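Local structure of aminotransferase, class III (6IO1) at residues 136-141 with 308-313; 142-147 with 253-258; 114-119 with 125-130; 180-185 with 210-215. The protein acts as a thermostable (S)-enantioselective omega-transaminase, probably moving amino groups between substrates by way of a pyridoxal 5'-phosphate cofactor. One frame throughout, in Å; residues are numbered along the deposited sequence.

Contact 1. Residues 136-141 with 308-313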
# COMPACT_ATOMS: atom_id res chain seq x y z
N TRP B 136 -11.35 -20.54 1.15
CA TRP B 136 -11.41 -21.86 1.78
C TRP B 136 -12.24 -21.83 3.07
O TRP B 136 -12.93 -22.80 3.39
CB TRP B 136 -10.01 -22.39 2.04
CG TRP B 136 -9.33 -22.82 0.78
CD1 TRP B 136 -8.16 -22.33 0.28
CD2 TRP B 136 -9.79 -23.81 -0.16
NE1 TRP B 136 -7.86 -22.96 -0.91
CE2 TRP B 136 -8.84 -23.87 -1.20
CE3 TRP B 136 -10.91 -24.65 -0.21
CZ2 TRP B 136 -8.97 -24.73 -2.28
CZ3 TRP B 136 -11.04 -25.51 -1.29
CH2 TRP B 136 -10.08 -25.54 -2.31
N TRP B 137 -12.19 -20.72 3.81
CA TRP B 137 -13.01 -20.58 5.01
C TRP B 137 -14.49 -20.63 4.67
O TRP B 137 -15.28 -21.28 5.37
CB TRP B 137 -12.66 -19.27 5.72
CG TRP B 137 -13.35 -19.07 7.04
CD1 TRP B 137 -13.01 -19.62 8.24
CD2 TRP B 137 -14.48 -18.23 7.30
NE1 TRP B 137 -13.87 -19.19 9.23
CE2 TRP B 137 -14.78 -18.33 8.67
CE3 TRP B 137 -15.28 -17.41 6.49
CZ2 TRP B 137 -15.84 -17.65 9.26
CZ3 TRP B 137 -16.34 -16.73 7.08
CH2 TRP B 137 -16.61 -16.85 8.45
N LEU B 138 -14.90 -19.94 3.61
CA LEU B 138 -16.30 -19.96 3.18
C LEU B 138 -16.72 -21.35 2.71
O LEU B 138 -17.90 -21.70 2.79
CB LEU B 138 -16.52 -18.94 2.07
CG LEU B 138 -16.54 -17.47 2.48
CD1 LEU B 138 -16.56 -16.57 1.26
CD2 LEU B 138 -17.73 -17.17 3.39
N LYS B 139 -15.78 -22.15 2.22
CA LYS B 139 -16.07 -23.50 1.75
C LYS B 139 -16.14 -24.51 2.89
O LYS B 139 -16.32 -25.70 2.62
CB LYS B 139 -15.01 -23.94 0.74
CG LYS B 139 -15.04 -23.17 -0.57
CD LYS B 139 -16.28 -23.49 -1.38
CE LYS B 139 -16.06 -23.21 -2.86
NZ LYS B 139 -17.34 -23.14 -3.61
N GLY B 140 -15.99 -24.07 4.13
CA GLY B 140 -16.00 -24.99 5.25
C GLY B 140 -14.69 -25.69 5.51
O GLY B 140 -14.69 -26.78 6.09
N GLN B 141 -13.58 -25.10 5.09
CA GLN B 141 -12.24 -25.68 5.29
C GLN B 141 -11.36 -24.65 5.99
O GLN B 141 -10.43 -24.10 5.39
CB GLN B 141 -11.63 -26.12 3.96
CG GLN B 141 -12.40 -27.25 3.28
CD GLN B 141 -11.76 -27.68 1.97
OE1 GLN B 141 -10.57 -27.99 1.92
NE2 GLN B 141 -12.55 -27.71 0.91
N ALA B 308 -14.97 -15.59 -7.05
CA ALA B 308 -15.85 -14.45 -6.85
C ALA B 308 -17.26 -14.89 -6.48
O ALA B 308 -17.91 -14.26 -5.64
CB ALA B 308 -15.87 -13.58 -8.11
N GLU B 309 -17.76 -15.94 -7.12
CA GLU B 309 -19.09 -16.45 -6.79
C GLU B 309 -19.13 -16.95 -5.35
O GLU B 309 -20.10 -16.69 -4.62
CB GLU B 309 -19.47 -17.57 -7.76
CG GLU B 309 -20.90 -18.06 -7.63
CD GLU B 309 -21.88 -17.16 -8.35
OE1 GLU B 309 -21.46 -16.41 -9.25
OE2 GLU B 309 -23.09 -17.20 -8.01
N THR B 310 -18.08 -17.66 -4.92
CA THR B 310 -18.01 -18.12 -3.54
C THR B 310 -18.02 -16.94 -2.57
O THR B 310 -18.75 -16.94 -1.57
CB THR B 310 -16.76 -18.98 -3.33
OG1 THR B 310 -16.86 -20.17 -4.12
CG2 THR B 310 -16.62 -19.36 -1.86
N LEU B 311 -17.21 -15.91 -2.86
CA LEU B 311 -17.17 -14.74 -2.00
C LEU B 311 -18.52 -14.03 -1.95
O LEU B 311 -18.98 -13.62 -0.87
CB LEU B 311 -16.08 -13.77 -2.47
CG LEU B 311 -14.61 -14.20 -2.43
CD1 LEU B 311 -13.71 -13.00 -2.20
CD2 LEU B 311 -14.36 -15.27 -1.38
N ALA B 312 -19.17 -13.88 -3.10
CA ALA B 312 -20.44 -13.17 -3.19
C ALA B 312 -21.63 -14.01 -2.72
O ALA B 312 -22.75 -13.49 -2.66
CB ALA B 312 -20.68 -12.70 -4.62
N SER B 313 -21.42 -15.29 -2.40
CA SER B 313 -22.51 -16.11 -1.90
C SER B 313 -22.80 -15.89 -0.42
O SER B 313 -23.83 -16.37 0.07
CB SER B 313 -22.21 -17.59 -2.15
OG SER B 313 -21.27 -18.09 -1.22

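Contact 2. Residues 142-147 with 253-258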
# COMPACT_ATOMS: atom_id res chain seq x y z
N PRO B 142 -11.63 -24.36 7.26
CA PRO B 142 -10.86 -23.32 7.96
C PRO B 142 -9.40 -23.67 8.18
O PRO B 142 -8.60 -22.77 8.47
CB PRO B 142 -11.61 -23.16 9.30
CG PRO B 142 -12.30 -24.46 9.50
CD PRO B 142 -12.67 -24.96 8.13
N GLU B 143 -9.01 -24.94 8.07
CA GLU B 143 -7.63 -25.34 8.28
C GLU B 143 -6.78 -25.19 7.02
O GLU B 143 -5.56 -25.42 7.08
CB GLU B 143 -7.55 -26.80 8.76
CG GLU B 143 -8.43 -27.12 9.95
CD GLU B 143 -8.10 -26.28 11.17
OE1 GLU B 143 -6.91 -26.21 11.54
OE2 GLU B 143 -9.03 -25.70 11.76
N ARG B 144 -7.38 -24.83 5.89
CA ARG B 144 -6.67 -24.67 4.62
C ARG B 144 -6.14 -23.24 4.54
O ARG B 144 -6.74 -22.35 3.93
CB ARG B 144 -7.60 -25.00 3.46
CG ARG B 144 -6.90 -25.35 2.17
CD ARG B 144 -7.74 -26.30 1.33
NE ARG B 144 -6.98 -26.86 0.22
CZ ARG B 144 -7.44 -27.80 -0.61
NH1 ARG B 144 -6.67 -28.26 -1.58
NH2 ARG B 144 -8.67 -28.27 -0.45
N VAL B 145 -4.98 -23.02 5.17
CA VAL B 145 -4.44 -21.66 5.28
C VAL B 145 -2.99 -21.57 4.83
O VAL B 145 -2.47 -20.46 4.62
CB VAL B 145 -4.59 -21.14 6.72
CG1 VAL B 145 -6.06 -21.06 7.12
CG2 VAL B 145 -3.81 -22.02 7.68
N LYS B 146 -2.31 -22.71 4.69
CA LYS B 146 -0.89 -22.68 4.35
C LYS B 146 -0.67 -22.14 2.95
O LYS B 146 -1.44 -22.41 2.03
CB LYS B 146 -0.29 -24.09 4.47
CG LYS B 146 -0.36 -24.67 5.87
CD LYS B 146 0.33 -26.03 5.93
CE LYS B 146 0.04 -26.74 7.24
NZ LYS B 146 0.57 -28.13 7.24
N ILE B 147 0.41 -21.37 2.77
CA ILE B 147 0.74 -20.76 1.49
C ILE B 147 2.08 -21.30 1.02
O ILE B 147 3.08 -21.22 1.75
CB ILE B 147 0.76 -19.23 1.57
CG1 ILE B 147 -0.60 -18.69 2.00
CG2 ILE B 147 1.18 -18.63 0.23
CD1 ILE B 147 -1.65 -18.72 0.90
N TYR B 253 -4.20 -31.48 -6.54
CA TYR B 253 -4.58 -31.40 -5.13
C TYR B 253 -5.62 -30.32 -4.84
O TYR B 253 -6.00 -30.15 -3.68
CB TYR B 253 -3.34 -31.18 -4.26
CG TYR B 253 -2.39 -32.35 -4.30
CD1 TYR B 253 -2.65 -33.49 -3.56
CD2 TYR B 253 -1.25 -32.32 -5.09
CE1 TYR B 253 -1.79 -34.57 -3.59
CE2 TYR B 253 -0.39 -33.39 -5.13
CZ TYR B 253 -0.66 -34.51 -4.38
OH TYR B 253 0.21 -35.58 -4.42
N GLY B 254 -6.10 -29.61 -5.86
CA GLY B 254 -7.08 -28.57 -5.64
C GLY B 254 -6.52 -27.28 -5.07
O GLY B 254 -7.29 -26.40 -4.68
N ILE B 255 -5.20 -27.16 -5.02
CA ILE B 255 -4.56 -25.98 -4.46
C ILE B 255 -4.67 -24.81 -5.43
O ILE B 255 -4.41 -24.96 -6.63
CB ILE B 255 -3.09 -26.29 -4.12
CG1 ILE B 255 -3.02 -27.34 -3.01
CG2 ILE B 255 -2.35 -25.03 -3.71
CD1 ILE B 255 -1.67 -27.99 -2.87
N LEU B 256 -5.08 -23.65 -4.92
CA LEU B 256 -5.21 -22.47 -5.76
C LEU B 256 -3.84 -22.00 -6.23
O LEU B 256 -2.83 -22.16 -5.54
CB LEU B 256 -5.90 -21.34 -4.99
CG LEU B 256 -7.31 -21.58 -4.45
CD1 LEU B 256 -7.82 -20.34 -3.73
CD2 LEU B 256 -8.26 -21.98 -5.56
N LEU B 257 -3.81 -21.41 -7.42
CA LEU B 257 -2.59 -20.85 -7.99
C LEU B 257 -2.70 -19.34 -8.02
O LEU B 257 -3.58 -18.79 -8.70
CB LEU B 257 -2.33 -21.40 -9.40
CG LEU B 257 -1.20 -20.71 -10.16
CD1 LEU B 257 0.12 -20.84 -9.41
CD2 LEU B 257 -1.08 -21.27 -11.56
N ILE B 258 -1.82 -18.67 -7.29
CA ILE B 258 -1.73 -17.21 -7.30
C ILE B 258 -0.51 -16.85 -8.14
O ILE B 258 0.63 -17.12 -7.75
CB ILE B 258 -1.61 -16.64 -5.88
CG1 ILE B 258 -2.81 -17.07 -5.03
CG2 ILE B 258 -1.50 -15.12 -5.92
CD1 ILE B 258 -2.66 -16.73 -3.56

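Contact 3. Residues 114-119 with 125-130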
# COMPACT_ATOMS: atom_id res chain seq x y z
N HIS B 114 -12.96 -10.81 -12.05
CA HIS B 114 -13.39 -9.99 -10.92
C HIS B 114 -12.17 -9.37 -10.25
O HIS B 114 -11.21 -10.07 -9.94
CB HIS B 114 -14.21 -10.83 -9.95
CG HIS B 114 -15.36 -11.53 -10.61
ND1 HIS B 114 -16.66 -11.08 -10.51
CD2 HIS B 114 -15.41 -12.64 -11.38
CE1 HIS B 114 -17.46 -11.88 -11.19
NE2 HIS B 114 -16.72 -12.84 -11.73
N PHE B 115 -12.22 -8.06 -10.02
CA PHE B 115 -11.01 -7.34 -9.61
C PHE B 115 -11.26 -6.46 -8.40
O PHE B 115 -12.32 -5.83 -8.27
CB PHE B 115 -10.48 -6.49 -10.77
CG PHE B 115 -10.12 -7.28 -11.99
CD1 PHE B 115 -11.08 -7.59 -12.94
CD2 PHE B 115 -8.83 -7.74 -12.18
CE1 PHE B 115 -10.75 -8.33 -14.06
CE2 PHE B 115 -8.49 -8.48 -13.29
CZ PHE B 115 -9.46 -8.77 -14.24
N GLN B 116 -10.27 -6.44 -7.51
CA GLN B 116 -10.20 -5.47 -6.42
C GLN B 116 -8.86 -4.76 -6.49
O GLN B 116 -7.82 -5.41 -6.53
CB GLN B 116 -10.37 -6.13 -5.04
CG GLN B 116 -10.43 -5.11 -3.91
CD GLN B 116 -10.54 -5.75 -2.54
OE1 GLN B 116 -9.57 -5.78 -1.78
NE2 GLN B 116 -11.72 -6.26 -2.22
N PHE B 117 -8.89 -3.43 -6.50
CA PHE B 117 -7.68 -2.66 -6.71
C PHE B 117 -7.00 -2.30 -5.40
O PHE B 117 -7.59 -2.35 -4.32
CB PHE B 117 -8.00 -1.41 -7.53
CG PHE B 117 -8.54 -1.71 -8.89
CD1 PHE B 117 -7.72 -2.23 -9.88
CD2 PHE B 117 -9.88 -1.51 -9.18
CE1 PHE B 117 -8.21 -2.53 -11.13
CE2 PHE B 117 -10.38 -1.81 -10.44
CZ PHE B 117 -9.54 -2.31 -11.41
N THR B 118 -5.71 -1.97 -5.52
CA THR B 118 -4.83 -1.63 -4.41
C THR B 118 -3.90 -0.52 -4.90
O THR B 118 -4.09 0.04 -5.98
CB THR B 118 -4.02 -2.84 -3.93
OG1 THR B 118 -3.12 -3.26 -4.96
CG2 THR B 118 -4.92 -4.01 -3.53
N SER B 119 -2.89 -0.19 -4.09
CA SER B 119 -1.91 0.82 -4.46
C SER B 119 -0.51 0.26 -4.70
O SER B 119 0.40 1.03 -5.02
CB SER B 119 -1.85 1.92 -3.40
OG SER B 119 -3.06 2.65 -3.35
N ASN B 125 -0.58 -8.73 -3.16
CA ASN B 125 -0.28 -10.09 -2.72
C ASN B 125 -0.93 -10.39 -1.37
O ASN B 125 -1.41 -11.51 -1.16
CB ASN B 125 1.23 -10.30 -2.67
CG ASN B 125 1.83 -10.48 -4.06
OD1 ASN B 125 1.16 -10.97 -4.97
ND2 ASN B 125 3.08 -10.07 -4.22
N GLU B 126 -0.94 -9.42 -0.46
CA GLU B 126 -1.66 -9.62 0.80
C GLU B 126 -3.14 -9.85 0.55
O GLU B 126 -3.75 -10.74 1.16
CB GLU B 126 -1.46 -8.42 1.73
CG GLU B 126 -2.37 -8.41 2.95
CD GLU B 126 -1.90 -9.34 4.04
OE1 GLU B 126 -2.54 -9.37 5.12
OE2 GLU B 126 -0.90 -10.06 3.84
N THR B 127 -3.73 -9.07 -0.35
CA THR B 127 -5.14 -9.25 -0.69
C THR B 127 -5.39 -10.63 -1.27
O THR B 127 -6.37 -11.29 -0.92
CB THR B 127 -5.58 -8.16 -1.67
OG1 THR B 127 -5.42 -6.87 -1.07
CG2 THR B 127 -7.03 -8.36 -2.07
N ALA B 128 -4.50 -11.10 -2.15
CA ALA B 128 -4.67 -12.41 -2.76
C ALA B 128 -4.58 -13.53 -1.73
O ALA B 128 -5.37 -14.48 -1.75
CB ALA B 128 -3.64 -12.62 -3.87
N ILE B 129 -3.60 -13.44 -0.82
CA ILE B 129 -3.45 -14.46 0.22
C ILE B 129 -4.69 -14.49 1.11
O ILE B 129 -5.24 -15.57 1.41
CB ILE B 129 -2.17 -14.21 1.03
CG1 ILE B 129 -0.93 -14.47 0.18
CG2 ILE B 129 -2.15 -15.06 2.29
CD1 ILE B 129 0.36 -13.98 0.80
N LYS B 130 -5.14 -13.31 1.54
CA LYS B 130 -6.33 -13.25 2.38
C LYS B 130 -7.56 -13.76 1.64
O LYS B 130 -8.42 -14.43 2.24
CB LYS B 130 -6.55 -11.82 2.87
CG LYS B 130 -5.45 -11.31 3.79
CD LYS B 130 -5.73 -9.90 4.29
CE LYS B 130 -6.84 -9.89 5.32
NZ LYS B 130 -7.24 -8.51 5.71

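Contact 4. Residues 180-185 with 210-215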
# COMPACT_ATOMS: atom_id res chain seq x y z
N GLY B 180 2.28 -19.96 8.50
CA GLY B 180 1.55 -20.62 7.45
C GLY B 180 2.18 -20.59 6.08
O GLY B 180 1.50 -20.89 5.09
N PHE B 181 3.46 -20.23 5.97
CA PHE B 181 4.12 -20.13 4.67
C PHE B 181 5.20 -21.20 4.56
O PHE B 181 6.02 -21.37 5.47
CB PHE B 181 4.71 -18.74 4.47
CG PHE B 181 3.67 -17.67 4.27
CD1 PHE B 181 2.86 -17.26 5.33
CD2 PHE B 181 3.48 -17.08 3.03
CE1 PHE B 181 1.90 -16.28 5.15
CE2 PHE B 181 2.52 -16.11 2.85
CZ PHE B 181 1.73 -15.70 3.91
N ILE B 182 5.20 -21.91 3.44
CA ILE B 182 6.16 -22.97 3.16
C ILE B 182 6.94 -22.59 1.91
O ILE B 182 6.35 -22.21 0.90
CB ILE B 182 5.46 -24.33 2.97
CG1 ILE B 182 4.66 -24.69 4.22
CG2 ILE B 182 6.47 -25.42 2.64
CD1 ILE B 182 3.45 -25.53 3.95
N HIS B 183 8.26 -22.68 1.99
CA HIS B 183 9.14 -22.22 0.92
C HIS B 183 9.74 -23.41 0.19
O HIS B 183 10.36 -24.28 0.81
CB HIS B 183 10.23 -21.30 1.47
CG HIS B 183 9.70 -19.99 1.94
ND1 HIS B 183 9.33 -19.76 3.25
CD2 HIS B 183 9.44 -18.84 1.27
CE1 HIS B 183 8.88 -18.52 3.36
NE2 HIS B 183 8.94 -17.95 2.18
N LEU B 184 9.54 -23.44 -1.12
CA LEU B 184 10.09 -24.46 -2.00
C LEU B 184 11.41 -23.97 -2.60
O LEU B 184 11.78 -22.80 -2.48
CB LEU B 184 9.09 -24.82 -3.10
CG LEU B 184 7.69 -25.30 -2.71
CD1 LEU B 184 6.71 -25.10 -3.85
CD2 LEU B 184 7.73 -26.76 -2.31
N THR B 185 12.12 -24.88 -3.26
CA THR B 185 13.35 -24.50 -3.94
C THR B 185 13.05 -23.70 -5.21
O THR B 185 12.04 -23.93 -5.88
CB THR B 185 14.20 -25.72 -4.30
OG1 THR B 185 13.60 -26.43 -5.38
CG2 THR B 185 14.35 -26.64 -3.10
N GLU B 210 5.39 -32.38 -4.94
CA GLU B 210 4.45 -33.42 -4.54
C GLU B 210 4.76 -33.93 -3.14
O GLU B 210 3.85 -34.10 -2.31
CB GLU B 210 4.48 -34.57 -5.55
CG GLU B 210 4.07 -34.18 -6.96
CD GLU B 210 3.11 -35.18 -7.58
OE1 GLU B 210 2.09 -35.50 -6.94
OE2 GLU B 210 3.39 -35.65 -8.70
N GLU B 211 6.04 -34.20 -2.85
CA GLU B 211 6.40 -34.72 -1.54
C GLU B 211 6.15 -33.69 -0.44
O GLU B 211 5.73 -34.04 0.67
CB GLU B 211 7.84 -35.22 -1.56
CG GLU B 211 7.97 -36.43 -2.47
CD GLU B 211 9.24 -37.23 -2.26
OE1 GLU B 211 9.23 -38.15 -1.42
OE2 GLU B 211 10.23 -36.96 -2.97
N THR B 212 6.40 -32.40 -0.73
CA THR B 212 6.09 -31.36 0.25
C THR B 212 4.59 -31.30 0.53
O THR B 212 4.17 -31.19 1.69
CB THR B 212 6.61 -30.01 -0.23
OG1 THR B 212 8.04 -30.03 -0.28
CG2 THR B 212 6.15 -28.90 0.71
N ILE B 213 3.78 -31.39 -0.52
CA ILE B 213 2.33 -31.38 -0.34
C ILE B 213 1.89 -32.56 0.50
O ILE B 213 1.05 -32.43 1.40
CB ILE B 213 1.62 -31.37 -1.71
CG1 ILE B 213 1.83 -30.02 -2.41
CG2 ILE B 213 0.14 -31.67 -1.56
CD1 ILE B 213 1.30 -29.99 -3.83
N GLU B 214 2.45 -33.74 0.23
CA GLU B 214 2.11 -34.92 1.02
C GLU B 214 2.51 -34.76 2.49
O GLU B 214 1.75 -35.15 3.38
CB GLU B 214 2.75 -36.17 0.41
CG GLU B 214 2.06 -36.65 -0.85
CD GLU B 214 0.55 -36.76 -0.69
OE1 GLU B 214 0.09 -37.72 -0.04
OE2 GLU B 214 -0.17 -35.88 -1.20
N ARG B 215 3.69 -34.21 2.76
CA ARG B 215 4.12 -34.01 4.14
C ARG B 215 3.19 -33.07 4.88
O ARG B 215 2.74 -33.36 6.00
CB ARG B 215 5.52 -33.44 4.19
CG ARG B 215 6.15 -33.42 5.54
CD ARG B 215 7.41 -32.60 5.40
NE ARG B 215 7.21 -31.17 5.10
CZ ARG B 215 8.04 -30.40 4.38
NH1 ARG B 215 9.16 -30.89 3.84
NH2 ARG B 215 7.76 -29.12 4.19

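Contact 1. Residues 136-141 with 308-313
A Schellman motif closes helix 121-138, and beside it Leu138 and Lys139 pack on Thr310 and Leu311 of helix 305-312, joining two helices of the large domain close to the subunit interface. Gly140 supplies the motif's positive phi (82°); Gly140 N bonds back to Trp137 O and Gln141 N to Trp136 O. Thr310 does most of the work opposite. Its chi1 of -64° sets OG1 beside the backbone N, turned to the lysine, and leaves the methyl CG2 anti to that N, 4.0 Å from Leu138 CB. Lys139, whose chain bends at chi2 (-69°), crosses the threonine at nearly a right angle and donates from NZ to Thr310 OG1 over 3.1 Å. The same ammonium forms a salt bridge with Glu306, and OG1 is also hydrogen-bonded to Glu306 O, one turn back in its own helix. Next to the polar pair, Leu138 CD1 meets Leu311 CD2 at 3.7 Å, the two leucines crossing roughly at right angles. That CD1 also lies 3.6 Å from Thr310 O, a carbonyl that takes Ser313 OG (2.8 Å) and Ser313 N from one face. Beyond the leucines, Leu311 packs on Leu26 of the second subunit. With an alanine here instead of Thr310, Lys139 NZ would probably be left with Glu306 but no hydroxyl, and a gap would be likely to open beside Leu138 CB. The chemistry is thus layered: a charged, twice-held ammonium at the exposed margin, and close methyl packing on the side that leads to the second subunit.

Contact 2. Residues 142-147 with 253-258
A single guanidinium makes nearly the whole contact: Arg144, at the centre of an inverse gamma turn, reaches across to the backbone carbonyl of Tyr253. Both segments lead into parallel strands of the large-domain sheet, 146-150 and 256-260, with strand 221-226 between them, so the arginine bridges the approaches to two strands that are not neighbours. Gly254, the positive-phi residue of a Schellman motif, follows the accepting carbonyl. With CG anti to its own N (chi1 -159°) and the chain extended from there to NE, Arg144 brings NH1 to within 2.9 Å of Tyr253 O. The oxygen lies only 6° out of the guanidinium plane, yet the bond is bent, 130° at the hydrogen. Arg144 NE is hydrogen-bonded to Ile221 O of the intervening strand and NH2 to Gln141 OE1, while Trp136 makes a cation-pi contact; the flat group is therefore fixed in rotation. A lysine in its place, with carbon where NE now sits, is likely to leave both Ile221 O and Tyr253 O without their present donors. Past the hydrogen bond, NH1 stands 3.6 Å from Gly254 C, and Ile255 CG1 brushes the same nitrogen at 4.0 Å.

Contact 3. Residues 114-119 with 125-130
This is a buried packing contact inside a strand-turn-helix unit of the large domain, where Gln116 and Thr118 of strand 112-118 lie against Thr127 of helix 121-138, the helix that follows directly in the chain. No hydrogen bond crosses it; each meeting sets a methyl against an oxygen. Gln116, extended with CG anti to the backbone N (chi1 -175°), comes in at a slant and sets OE1 3.6 Å from Thr127 CG2. Thr118 and Thr127 lie alongside one another, pointing opposite ways, and here the roles reverse: the methyl CG2 of Thr118 lies 3.8 Å from Thr127 OG1. Thr127 thus offers one branch to each strand residue, its methyl to the amide and its hydroxyl to the methyl. The polar ends find their partners nearby. Thr127 OG1 is hydrogen-bonded to Glu123 O in the preceding turn and to His320 NE2, Thr118 OG1 to Ser124 OG, and Gln116 NE2 to Leu20 O of the second subunit. Two residues before Thr127 and on another side of the helix, Asn125 belongs to the pocket of the bound pyridoxamine phosphate, where its ND2 is hydrogen-bonded to Asp260 OD2; the Thr118 side chain is about 8 Å from that ligand. Strand 112-118 ends the large sheet within this chain and runs antiparallel to strand 299-304. Between the two helices its residues are shared out: Gln116 and Thr118 turn to helix 121-138 and Phe117 packs on helix 95-107, while helix 121-138 itself rests on strand 284-287 through Ala128.

Contact 4. Residues 180-185 with 210-215
Ile182 and Thr212 lie side by side, pointing opposite ways, methyl beside methyl, while Leu184 comes at Thr212 on a slant; these two encounters, both centred on the threonine, hold strand 181-184 against helix 198-216. The short segments run nearly antiparallel, 157° between their directions, with axes 10.5 Å apart at closest approach. The strand and helix form the first part of a beta-alpha-beta crossover that continues into the parallel strand 221-226, passing over strand 146-150. Thr212 points its side chain at the strand; chi1 of -66° lays OG1 beside the backbone N, and the methyl CG2, anti to that N, comes within 4.0 Å of Ile182 CG2. Leu184 reaches the same residue with one branch: its CD2 lies 3.9 Å from Thr212 OG1, and nearly as close to the CB and CG2 of that threonine. The hydroxyl is hydrogen-bonded to Glu208 O in the preceding turn, and Leu184 adds apolar packing beside it. One turn further on, Arg215 brings its guanidinium edge-on to Ile182, with NH2 4.2 Å from Ile182 CG2. Ile182 and Leu184 are bonded through their backbones to strand 146-150, which fixes the strand side, while Ile213 of the helix packs on Val249 of helix 242-253. The contact therefore depends on shape rather than polar bonding: no hydrogen bond runs between strand and helix, the threonine's polar atom is satisfied within its own helix, and its methyl meets Ile182 while CB, CG2 and the flank of the hydroxyl take Leu184 CD2, with the exposed arginine at the edge.

In the fold
Contact 3 is the buried one, beside the cofactor pocket; contacts 1, 2 and 4 lie farther from the chain centre and mix buried with more exposed residues. Contacts 1 and 3 use different stretches of helix 121-138 and touch the second subunit broadly, contact 2 at one residue, whereas contact 4 meets no other chain of the assembly. Contacts 2, 3 and 4 all reach the same seven-stranded sheet, and Ile147 N and O in contact 2 pair with Gly180 O and Ile182 N in contact 4. Charged donors bridge contacts 1 and 2, a lysine to a hydroxyl and an arginine to a carbonyl; contacts 3 and 4 have only packing across them.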